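Local coordinates for protein lactate dehydrogenase, adjacent gene encodes predicted malate dehydrogenase (Cryptosporidium parvum, PDB 4ND2) that probably interconverts pyruvate and (S)-lactate, using NADH and NAD(+) as the hydride carriers, at residues L93-V104 / T121-F131; H139-V148 / V254-S262. All blocks are in the same frame, centred on the assembly; numbering follows the deposited sequence.

Contact 1: residues L93-V104 / T121-F131. With A3D (3-acetylpyridine adenine dinucleotide), chain C; PYR (pyruvic acid), chain D.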
# COMPACT_ATOMS: atom_id res chain seq x y z
N LEU A 93 -36.42 -2.73 10.50
CA LEU A 93 -35.66 -3.81 11.11
C LEU A 93 -35.52 -3.66 12.63
O LEU A 93 -34.87 -4.49 13.27
CB LEU A 93 -34.25 -3.86 10.50
CG LEU A 93 -34.15 -3.91 8.97
CD1 LEU A 93 -32.70 -3.83 8.52
CD2 LEU A 93 -34.81 -5.18 8.43
N LEU A 94 -36.14 -2.63 13.21
CA LEU A 94 -35.95 -2.26 14.61
C LEU A 94 -36.13 -3.41 15.60
O LEU A 94 -35.22 -3.73 16.36
CB LEU A 94 -36.91 -1.12 14.99
CG LEU A 94 -36.88 -0.62 16.43
CD1 LEU A 94 -35.54 0.01 16.76
CD2 LEU A 94 -38.01 0.38 16.66
N PHE A 95 -37.31 -4.03 15.59
CA PHE A 95 -37.67 -5.00 16.63
C PHE A 95 -36.82 -6.26 16.56
O PHE A 95 -36.32 -6.74 17.58
CB PHE A 95 -39.16 -5.36 16.55
CG PHE A 95 -40.09 -4.19 16.76
CD1 PHE A 95 -41.10 -3.92 15.85
CD2 PHE A 95 -39.96 -3.37 17.87
CE1 PHE A 95 -41.96 -2.84 16.04
CE2 PHE A 95 -40.81 -2.29 18.07
CZ PHE A 95 -41.81 -2.03 17.15
N GLY A 96 -36.63 -6.79 15.36
CA GLY A 96 -35.84 -8.00 15.16
C GLY A 96 -34.37 -7.81 15.48
O GLY A 96 -33.76 -8.65 16.14
N ASN A 97 -33.78 -6.71 15.02
CA ASN A 97 -32.35 -6.49 15.22
C ASN A 97 -31.99 -6.10 16.65
O ASN A 97 -30.90 -6.43 17.12
CB ASN A 97 -31.81 -5.46 14.23
CG ASN A 97 -31.76 -6.00 12.81
OD1 ASN A 97 -31.95 -7.20 12.59
ND2 ASN A 97 -31.51 -5.13 11.85
N ALA A 98 -32.91 -5.44 17.35
CA ALA A 98 -32.73 -5.18 18.78
C ALA A 98 -32.54 -6.50 19.54
O ALA A 98 -31.68 -6.60 20.41
CB ALA A 98 -33.92 -4.42 19.34
N ARG A 99 -33.35 -7.50 19.19
CA ARG A 99 -33.26 -8.82 19.81
C ARG A 99 -31.95 -9.53 19.47
O ARG A 99 -31.36 -10.18 20.34
CB ARG A 99 -34.46 -9.68 19.38
CG ARG A 99 -35.80 -9.20 19.93
CD ARG A 99 -35.86 -9.29 21.44
NE ARG A 99 -35.47 -10.63 21.90
CZ ARG A 99 -34.87 -10.91 23.06
NH1 ARG A 99 -34.56 -9.95 23.94
NH2 ARG A 99 -34.57 -12.17 23.35
N ILE A 100 -31.49 -9.41 18.23
CA ILE A 100 -30.19 -9.97 17.85
C ILE A 100 -29.09 -9.35 18.70
O ILE A 100 -28.24 -10.07 19.24
CB ILE A 100 -29.89 -9.75 16.35
CG1 ILE A 100 -30.78 -10.66 15.51
CG2 ILE A 100 -28.42 -10.04 16.05
CD1 ILE A 100 -30.74 -10.36 14.02
N LEU A 101 -29.10 -8.03 18.84
CA LEU A 101 -28.07 -7.32 19.59
C LEU A 101 -28.04 -7.66 21.08
O LEU A 101 -26.99 -7.58 21.71
CB LEU A 101 -28.16 -5.80 19.38
CG LEU A 101 -27.33 -5.25 18.21
CD1 LEU A 101 -27.55 -6.00 16.91
CD2 LEU A 101 -27.62 -3.77 18.02
N ASP A 102 -29.19 -8.05 21.64
CA ASP A 102 -29.24 -8.57 23.01
C ASP A 102 -28.31 -9.77 23.15
O ASP A 102 -27.53 -9.86 24.09
CB ASP A 102 -30.66 -8.99 23.41
CG ASP A 102 -31.62 -7.83 23.50
OD1 ASP A 102 -32.84 -8.06 23.32
OD2 ASP A 102 -31.18 -6.69 23.76
N SER A 103 -28.42 -10.70 22.19
CA SER A 103 -27.58 -11.90 22.18
C SER A 103 -26.11 -11.56 21.93
O SER A 103 -25.23 -12.08 22.62
CB SER A 103 -28.09 -12.88 21.12
OG SER A 103 -27.34 -14.08 21.13
N VAL A 104 -25.85 -10.68 20.97
CA VAL A 104 -24.47 -10.27 20.67
C VAL A 104 -23.82 -9.61 21.89
O VAL A 104 -22.65 -9.86 22.18
CB VAL A 104 -24.40 -9.30 19.46
CG1 VAL A 104 -22.97 -8.83 19.23
CG2 VAL A 104 -24.93 -9.96 18.20
N THR A 121 -25.39 -2.73 12.09
CA THR A 121 -26.80 -3.15 12.08
C THR A 121 -27.78 -1.97 12.15
O THR A 121 -27.66 -1.11 13.02
CB THR A 121 -27.09 -4.09 13.27
OG1 THR A 121 -26.13 -5.15 13.28
CG2 THR A 121 -28.50 -4.66 13.19
N ASN A 122 -28.74 -1.95 11.22
CA ASN A 122 -29.77 -0.90 11.18
C ASN A 122 -30.99 -1.25 12.04
O ASN A 122 -31.26 -2.43 12.28
CB ASN A 122 -30.24 -0.64 9.74
CG ASN A 122 -29.46 0.47 9.06
OD1 ASN A 122 -29.15 1.49 9.67
ND2 ASN A 122 -29.16 0.29 7.78
N PRO A 123 -31.74 -0.22 12.50
CA PRO A 123 -31.51 1.22 12.33
C PRO A 123 -30.36 1.72 13.21
O PRO A 123 -30.44 1.66 14.43
CB PRO A 123 -32.84 1.84 12.76
CG PRO A 123 -33.41 0.87 13.72
CD PRO A 123 -32.99 -0.49 13.24
N LEU A 124 -29.32 2.22 12.56
CA LEU A 124 -27.99 2.38 13.15
C LEU A 124 -27.93 3.05 14.53
O LEU A 124 -27.45 2.45 15.49
CB LEU A 124 -27.08 3.13 12.17
CG LEU A 124 -25.58 3.25 12.47
CD1 LEU A 124 -25.27 4.39 13.43
CD2 LEU A 124 -25.01 1.94 12.97
N ASP A 125 -28.40 4.29 14.62
CA ASP A 125 -28.23 5.08 15.84
C ASP A 125 -28.94 4.48 17.04
O ASP A 125 -28.41 4.48 18.15
CB ASP A 125 -28.70 6.52 15.62
CG ASP A 125 -27.95 7.20 14.49
OD1 ASP A 125 -26.87 7.77 14.75
OD2 ASP A 125 -28.45 7.17 13.35
N VAL A 126 -30.14 3.95 16.81
CA VAL A 126 -30.92 3.31 17.88
C VAL A 126 -30.30 1.97 18.28
O VAL A 126 -30.28 1.62 19.46
CB VAL A 126 -32.40 3.13 17.47
CG1 VAL A 126 -33.19 2.50 18.61
CG2 VAL A 126 -33.00 4.47 17.08
N MET A 127 -29.79 1.23 17.30
CA MET A 127 -29.11 -0.04 17.57
C MET A 127 -27.84 0.16 18.41
O MET A 127 -27.57 -0.62 19.32
CB MET A 127 -28.78 -0.79 16.28
CG MET A 127 -29.98 -1.35 15.52
SD MET A 127 -30.95 -2.60 16.41
CE MET A 127 -32.19 -1.58 17.20
N VAL A 128 -27.08 1.21 18.11
CA VAL A 128 -25.88 1.54 18.87
C VAL A 128 -26.23 1.81 20.34
O VAL A 128 -25.59 1.27 21.24
CB VAL A 128 -25.15 2.79 18.31
CG1 VAL A 128 -24.00 3.20 19.23
CG2 VAL A 128 -24.62 2.52 16.91
N SER A 129 -27.23 2.65 20.54
CA SER A 129 -27.70 3.01 21.88
C SER A 129 -28.19 1.77 22.63
O SER A 129 -27.87 1.57 23.80
CB SER A 129 -28.84 4.03 21.79
OG SER A 129 -29.22 4.48 23.08
N HIS A 130 -28.97 0.94 21.93
CA HIS A 130 -29.47 -0.31 22.50
C HIS A 130 -28.32 -1.22 22.93
O HIS A 130 -28.34 -1.75 24.04
CB HIS A 130 -30.37 -1.03 21.49
CG HIS A 130 -31.00 -2.27 22.04
ND1 HIS A 130 -31.93 -2.24 23.06
CD2 HIS A 130 -30.84 -3.57 21.72
CE1 HIS A 130 -32.31 -3.47 23.35
NE2 HIS A 130 -31.66 -4.30 22.55
N PHE A 131 -27.32 -1.40 22.06
CA PHE A 131 -26.19 -2.27 22.39
C PHE A 131 -25.41 -1.77 23.60
O PHE A 131 -25.01 -2.57 24.45
CB PHE A 131 -25.23 -2.42 21.21
CG PHE A 131 -24.10 -3.37 21.49
CD1 PHE A 131 -24.25 -4.73 21.25
CD2 PHE A 131 -22.92 -2.92 22.06
CE1 PHE A 131 -23.22 -5.61 21.53
CE2 PHE A 131 -21.89 -3.80 22.34
CZ PHE A 131 -22.04 -5.15 22.08
PA A3D C . -26.95 -9.88 5.23
O1A A3D C . -26.17 -10.12 3.97
O2A A3D C . -28.37 -10.37 5.32
O5B A3D C . -26.13 -10.49 6.46
C5B A3D C . -26.68 -10.59 7.77
C4B A3D C . -26.00 -11.77 8.45
O4B A3D C . -26.31 -11.77 9.85
C3B A3D C . -26.45 -13.12 7.89
O3B A3D C . -25.33 -13.86 7.38
C2B A3D C . -27.10 -13.82 9.07
O2B A3D C . -26.87 -15.23 9.10
C1B A3D C . -26.45 -13.13 10.25
N9A A3D C . -27.23 -13.25 11.50
C8A A3D C . -28.57 -13.25 11.65
N7A A3D C . -28.89 -13.39 12.96
C5A A3D C . -27.75 -13.48 13.66
C6A A3D C . -27.37 -13.63 15.08
N6A A3D C . -28.31 -13.73 16.05
N1A A3D C . -26.05 -13.68 15.37
C2A A3D C . -25.09 -13.58 14.43
N3A A3D C . -25.37 -13.44 13.12
C4A A3D C . -26.66 -13.38 12.69
O3 A3D C . -26.99 -8.31 5.59
PN A3D C . -25.86 -7.23 5.19
O1N A3D C . -26.09 -6.80 3.76
O2N A3D C . -24.50 -7.73 5.60
O5D A3D C . -26.24 -6.01 6.16
C5D A3D C . -26.10 -6.18 7.57
C4D A3D C . -26.73 -5.03 8.34
O4D A3D C . -26.02 -3.81 8.07
C3D A3D C . -28.18 -4.77 7.98
O3D A3D C . -28.94 -4.53 9.16
C2D A3D C . -28.15 -3.51 7.14
O2D A3D C . -29.34 -2.72 7.23
C1D A3D C . -26.97 -2.79 7.77
N1N A3D C . -26.38 -1.76 6.92
C2N A3D C . -26.13 -0.56 7.46
C3N A3D C . -25.58 0.47 6.71
C7N A3D C . -25.29 1.81 7.32
O7N A3D C . -24.87 2.69 6.60
C8N A3D C . -25.52 2.04 8.78
C4N A3D C . -25.27 0.23 5.37
C5N A3D C . -25.54 -1.01 4.83
C6N A3D C . -26.10 -2.00 5.63
C PYR D . -27.13 2.80 3.67
O PYR D . -26.69 2.37 2.58
OXT PYR D . -26.98 3.99 4.01
CA PYR D . -27.85 1.89 4.57
O3 PYR D . -28.06 2.23 5.73
CB PYR D . -28.31 0.56 4.06
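His130 NE2 is shared between two acceptors on helix 94-104 in bent bonds: Asp102 OD2 at 2.7 Å, met on its syn side though 35° out of the carboxylate plane, and, weakly, the backbone oxygen of Ala98. With CG anti to the backbone N (chi1 -176°), the imidazole reaches across to that helix, where Ala98 CB covers one ring face. Asp102 OD1 forms a salt bridge with Arg99 NH1, so the carboxylate lies between the Arg99 guanidinium, at OD1, and the imidazole, at OD2.

At the other end of the contact, the Asn97 amide is held flat. Its ND2 donates almost straight to Asn122 O (2.7 Å, 172°), in the plane of both groups, and also bonds Ser81, while OD1 accepts from Ile82 N. Between the two polar ends, Met127 fits as a knob among Leu94, Asn97, Ala98 and Leu101. Bends at chi2 and chi3 bring its CE to 3.7 Å from Leu94 CD1. Pro123, N-cap of helix 124-131 after a cis peptide, lays its ring against Leu94.

Asn122 ND2 bridges the ligands, donating to pyruvate O3 (3.0 Å) and cofactor O2D (3.1 Å), while its OD1 closes an Asx turn onto Leu124 N. Here, in a Rossmann-fold lactate dehydrogenase, the ribose next to the acetylpyridine ring meets the substrate.

Contact 2: residues H139-V148 / V254-S262. With A3D (3-acetylpyridine adenine dinucleotide), chain C.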
# COMPACT_ATOMS: atom_id res chain seq x y z
N HIS A 139 -19.40 4.10 27.12
CA HIS A 139 -19.93 4.85 25.98
C HIS A 139 -18.86 5.11 24.92
O HIS A 139 -19.13 4.99 23.73
CB HIS A 139 -20.52 6.19 26.45
CG HIS A 139 -21.80 6.05 27.21
ND1 HIS A 139 -21.85 5.97 28.58
CD2 HIS A 139 -23.09 5.97 26.78
CE1 HIS A 139 -23.11 5.86 28.97
NE2 HIS A 139 -23.88 5.86 27.90
N ASN A 140 -17.65 5.46 25.36
CA ASN A 140 -16.55 5.76 24.44
C ASN A 140 -16.01 4.55 23.67
O ASN A 140 -15.26 4.72 22.70
CB ASN A 140 -15.40 6.45 25.20
CG ASN A 140 -14.71 5.53 26.19
OD1 ASN A 140 -15.36 4.93 27.05
ND2 ASN A 140 -13.40 5.41 26.08
N LYS A 141 -16.39 3.34 24.09
CA LYS A 141 -15.96 2.11 23.43
C LYS A 141 -17.04 1.48 22.55
O LYS A 141 -16.84 0.40 21.99
CB LYS A 141 -15.49 1.09 24.47
CG LYS A 141 -14.28 1.53 25.29
CD LYS A 141 -13.00 1.61 24.46
CE LYS A 141 -12.46 0.23 24.08
NZ LYS A 141 -11.95 -0.52 25.26
N VAL A 142 -18.18 2.16 22.42
CA VAL A 142 -19.27 1.70 21.56
C VAL A 142 -19.72 2.84 20.64
O VAL A 142 -20.07 3.92 21.10
CB VAL A 142 -20.49 1.22 22.38
CG1 VAL A 142 -21.60 0.74 21.46
CG2 VAL A 142 -20.08 0.12 23.35
N CYS A 143 -19.69 2.58 19.33
CA CYS A 143 -20.13 3.56 18.35
C CYS A 143 -20.72 2.88 17.13
O CYS A 143 -20.69 1.65 17.02
CB CYS A 143 -18.96 4.46 17.94
SG CYS A 143 -17.67 3.61 16.99
N GLY A 144 -21.27 3.67 16.21
CA GLY A 144 -21.90 3.14 15.01
C GLY A 144 -21.30 3.70 13.73
O GLY A 144 -21.00 4.89 13.65
N MET A 145 -21.11 2.83 12.74
CA MET A 145 -20.70 3.26 11.41
C MET A 145 -21.91 3.85 10.69
O MET A 145 -22.91 3.16 10.48
CB MET A 145 -20.14 2.10 10.59
CG MET A 145 -19.48 2.51 9.27
SD MET A 145 -20.59 3.19 8.02
CE MET A 145 -21.59 1.77 7.61
N ALA A 146 -21.80 5.12 10.30
CA ALA A 146 -22.81 5.75 9.47
C ALA A 146 -22.25 6.99 8.80
O ALA A 146 -22.27 7.10 7.57
CB ALA A 146 -24.04 6.11 10.30
N GLY A 147 -21.74 7.92 9.61
CA GLY A 147 -21.21 9.19 9.13
C GLY A 147 -20.13 9.09 8.07
O GLY A 147 -20.09 9.91 7.16
N VAL A 148 -19.26 8.09 8.18
CA VAL A 148 -18.21 7.89 7.17
C VAL A 148 -18.83 7.55 5.81
O VAL A 148 -18.39 8.06 4.78
CB VAL A 148 -17.19 6.79 7.59
CG1 VAL A 148 -16.23 6.48 6.44
CG2 VAL A 148 -16.41 7.24 8.81
N VAL A 254 -10.27 12.20 12.53
CA VAL A 254 -11.59 12.81 12.61
C VAL A 254 -12.57 11.89 11.88
O VAL A 254 -12.50 11.75 10.66
CB VAL A 254 -11.64 14.22 11.99
CG1 VAL A 254 -13.05 14.79 12.08
CG2 VAL A 254 -10.65 15.14 12.68
N VAL A 255 -13.45 11.26 12.65
CA VAL A 255 -14.36 10.26 12.11
C VAL A 255 -15.81 10.65 12.41
O VAL A 255 -16.22 10.65 13.57
CB VAL A 255 -14.07 8.88 12.72
CG1 VAL A 255 -15.03 7.82 12.16
CG2 VAL A 255 -12.63 8.48 12.46
N PRO A 256 -16.59 11.00 11.37
CA PRO A 256 -18.02 11.15 11.60
C PRO A 256 -18.63 9.78 11.88
O PRO A 256 -18.52 8.88 11.04
CB PRO A 256 -18.55 11.74 10.29
CG PRO A 256 -17.36 12.08 9.47
CD PRO A 256 -16.23 11.24 9.96
N CYS A 257 -19.22 9.61 13.06
CA CYS A 257 -19.85 8.34 13.43
C CYS A 257 -20.90 8.57 14.51
O CYS A 257 -20.98 9.66 15.09
CB CYS A 257 -18.79 7.34 13.90
SG CYS A 257 -18.02 7.70 15.49
N SER A 258 -21.72 7.55 14.75
CA SER A 258 -22.75 7.63 15.78
C SER A 258 -22.08 7.41 17.13
O SER A 258 -21.66 6.29 17.45
CB SER A 258 -23.86 6.61 15.53
OG SER A 258 -24.95 6.83 16.42
N ALA A 259 -21.95 8.49 17.90
CA ALA A 259 -21.26 8.45 19.20
C ALA A 259 -22.10 9.13 20.27
O ALA A 259 -23.02 9.90 19.97
CB ALA A 259 -19.91 9.13 19.09
N PHE A 260 -21.78 8.84 21.53
CA PHE A 260 -22.52 9.38 22.66
C PHE A 260 -22.14 10.84 22.90
O PHE A 260 -21.05 11.14 23.39
CB PHE A 260 -22.28 8.54 23.92
CG PHE A 260 -23.23 8.84 25.05
CD1 PHE A 260 -22.78 9.45 26.21
CD2 PHE A 260 -24.58 8.51 24.94
CE1 PHE A 260 -23.66 9.72 27.25
CE2 PHE A 260 -25.46 8.79 25.97
CZ PHE A 260 -25.00 9.39 27.13
N CYS A 261 -23.05 11.74 22.53
CA CYS A 261 -22.81 13.18 22.56
C CYS A 261 -23.48 13.81 23.78
O CYS A 261 -24.71 13.78 23.90
CB CYS A 261 -23.34 13.81 21.28
SG CYS A 261 -22.93 15.55 21.05
N SER A 262 -22.68 14.40 24.68
CA SER A 262 -23.17 14.88 25.98
C SER A 262 -23.04 16.38 26.23
O SER A 262 -23.87 16.96 26.93
CB SER A 262 -22.47 14.12 27.11
OG SER A 262 -22.90 12.78 27.16
PA A3D C . -26.95 -9.88 5.23
O1A A3D C . -26.17 -10.12 3.97
O2A A3D C . -28.37 -10.37 5.32
O5B A3D C . -26.13 -10.49 6.46
C5B A3D C . -26.68 -10.59 7.77
C4B A3D C . -26.00 -11.77 8.45
O4B A3D C . -26.31 -11.77 9.85
C3B A3D C . -26.45 -13.12 7.89
O3B A3D C . -25.33 -13.86 7.38
C2B A3D C . -27.10 -13.82 9.07
O2B A3D C . -26.87 -15.23 9.10
C1B A3D C . -26.45 -13.13 10.25
N9A A3D C . -27.23 -13.25 11.50
C8A A3D C . -28.57 -13.25 11.65
N7A A3D C . -28.89 -13.39 12.96
C5A A3D C . -27.75 -13.48 13.66
C6A A3D C . -27.37 -13.63 15.08
N6A A3D C . -28.31 -13.73 16.05
N1A A3D C . -26.05 -13.68 15.37
C2A A3D C . -25.09 -13.58 14.43
N3A A3D C . -25.37 -13.44 13.12
C4A A3D C . -26.66 -13.38 12.69
O3 A3D C . -26.99 -8.31 5.59
PN A3D C . -25.86 -7.23 5.19
O1N A3D C . -26.09 -6.80 3.76
O2N A3D C . -24.50 -7.73 5.60
O5D A3D C . -26.24 -6.01 6.16
C5D A3D C . -26.10 -6.18 7.57
C4D A3D C . -26.73 -5.03 8.34
O4D A3D C . -26.02 -3.81 8.07
C3D A3D C . -28.18 -4.77 7.98
O3D A3D C . -28.94 -4.53 9.16
C2D A3D C . -28.15 -3.51 7.14
O2D A3D C . -29.34 -2.72 7.23
C1D A3D C . -26.97 -2.79 7.77
N1N A3D C . -26.38 -1.76 6.92
C2N A3D C . -26.13 -0.56 7.46
C3N A3D C . -25.58 0.47 6.71
C7N A3D C . -25.29 1.81 7.32
O7N A3D C . -24.87 2.69 6.60
C8N A3D C . -25.52 2.04 8.78
C4N A3D C . -25.27 0.23 5.37
C5N A3D C . -25.54 -1.01 4.83
C6N A3D C . -26.10 -2.00 5.63
O HOH W 1 -19.44 7.03 21.79
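Gly144 and Ser258 form a single antiparallel bridge, a hydrogen-bonded pair: Gly144 N donates to Ser258 O (2.9 Å) and Ser258 N returns a bond to Gly144 O (3.0 Å). Side by side with this bridge, Cys143 CB and Cys257 CB each come to 3.3 Å from a backbone oxygen, that of Ser258 and that of Gly144 respectively. Further along, where helix 147-162 starts, the backbones fit closely again, with Gly147 CA 3.3 Å from Pro256 O. A water donates to His139 O and accepts from Phe260 N, joining the 3-10 turn at 139-141 to strand 254-261.

The aromatic part is a face-to-face stack of His139 on Phe260, centroids 3.9 Å apart and planes 27° from parallel. His139 CD2 sits over the centre of the phenyl ring. Phe260 has its CG anti to the backbone N (chi1 -167°), which lays the ring against the imidazole.

Apolar packing belongs to the first turn of helix 147-162. Val148 CG2 meets Val255 CG1 at 3.7 Å and also reaches the Pro256 ring.

Strand 142-144 is the last of the parallel Rossmann sheet within this chain, and 254-261 lies on an edge strand of the antiparallel sheet formed by 253-261, 270-279 and 284-286. Within this contact the direct polar link is thus one two-bond bridge, supplemented by a water, with an aromatic stack at one end and valine packing at the other, so most of the meeting surface depends on shape rather than charge.

How the contacts relate
Helix 124-135 and strand 142-144 follow each other in the chain, and contact 1 closes before contact 2 opens; their centres lie 15 Å apart. They nevertheless touch. Asp125 OD1 and Ser258 OG are 2.7 Å apart, a probable hydrogen bond, and Asp125 OD2 also accepts from the backbone of His177, the predicted proton acceptor. Leu124 CD1 packs 3.4 Å from Ser258 CB, and Val128 CG2 equally close to Gly144 CA. Both contacts reach the acetylpyridine end of the cofactor: Leu124 CG from residues 121-131 and Met145 O from residues 139-148 lie 3.9 Å and 3.3 Å from its C8N. Pyruvate is bonded by Asn122 of contact 1 together with Arg90, Arg153 and His177.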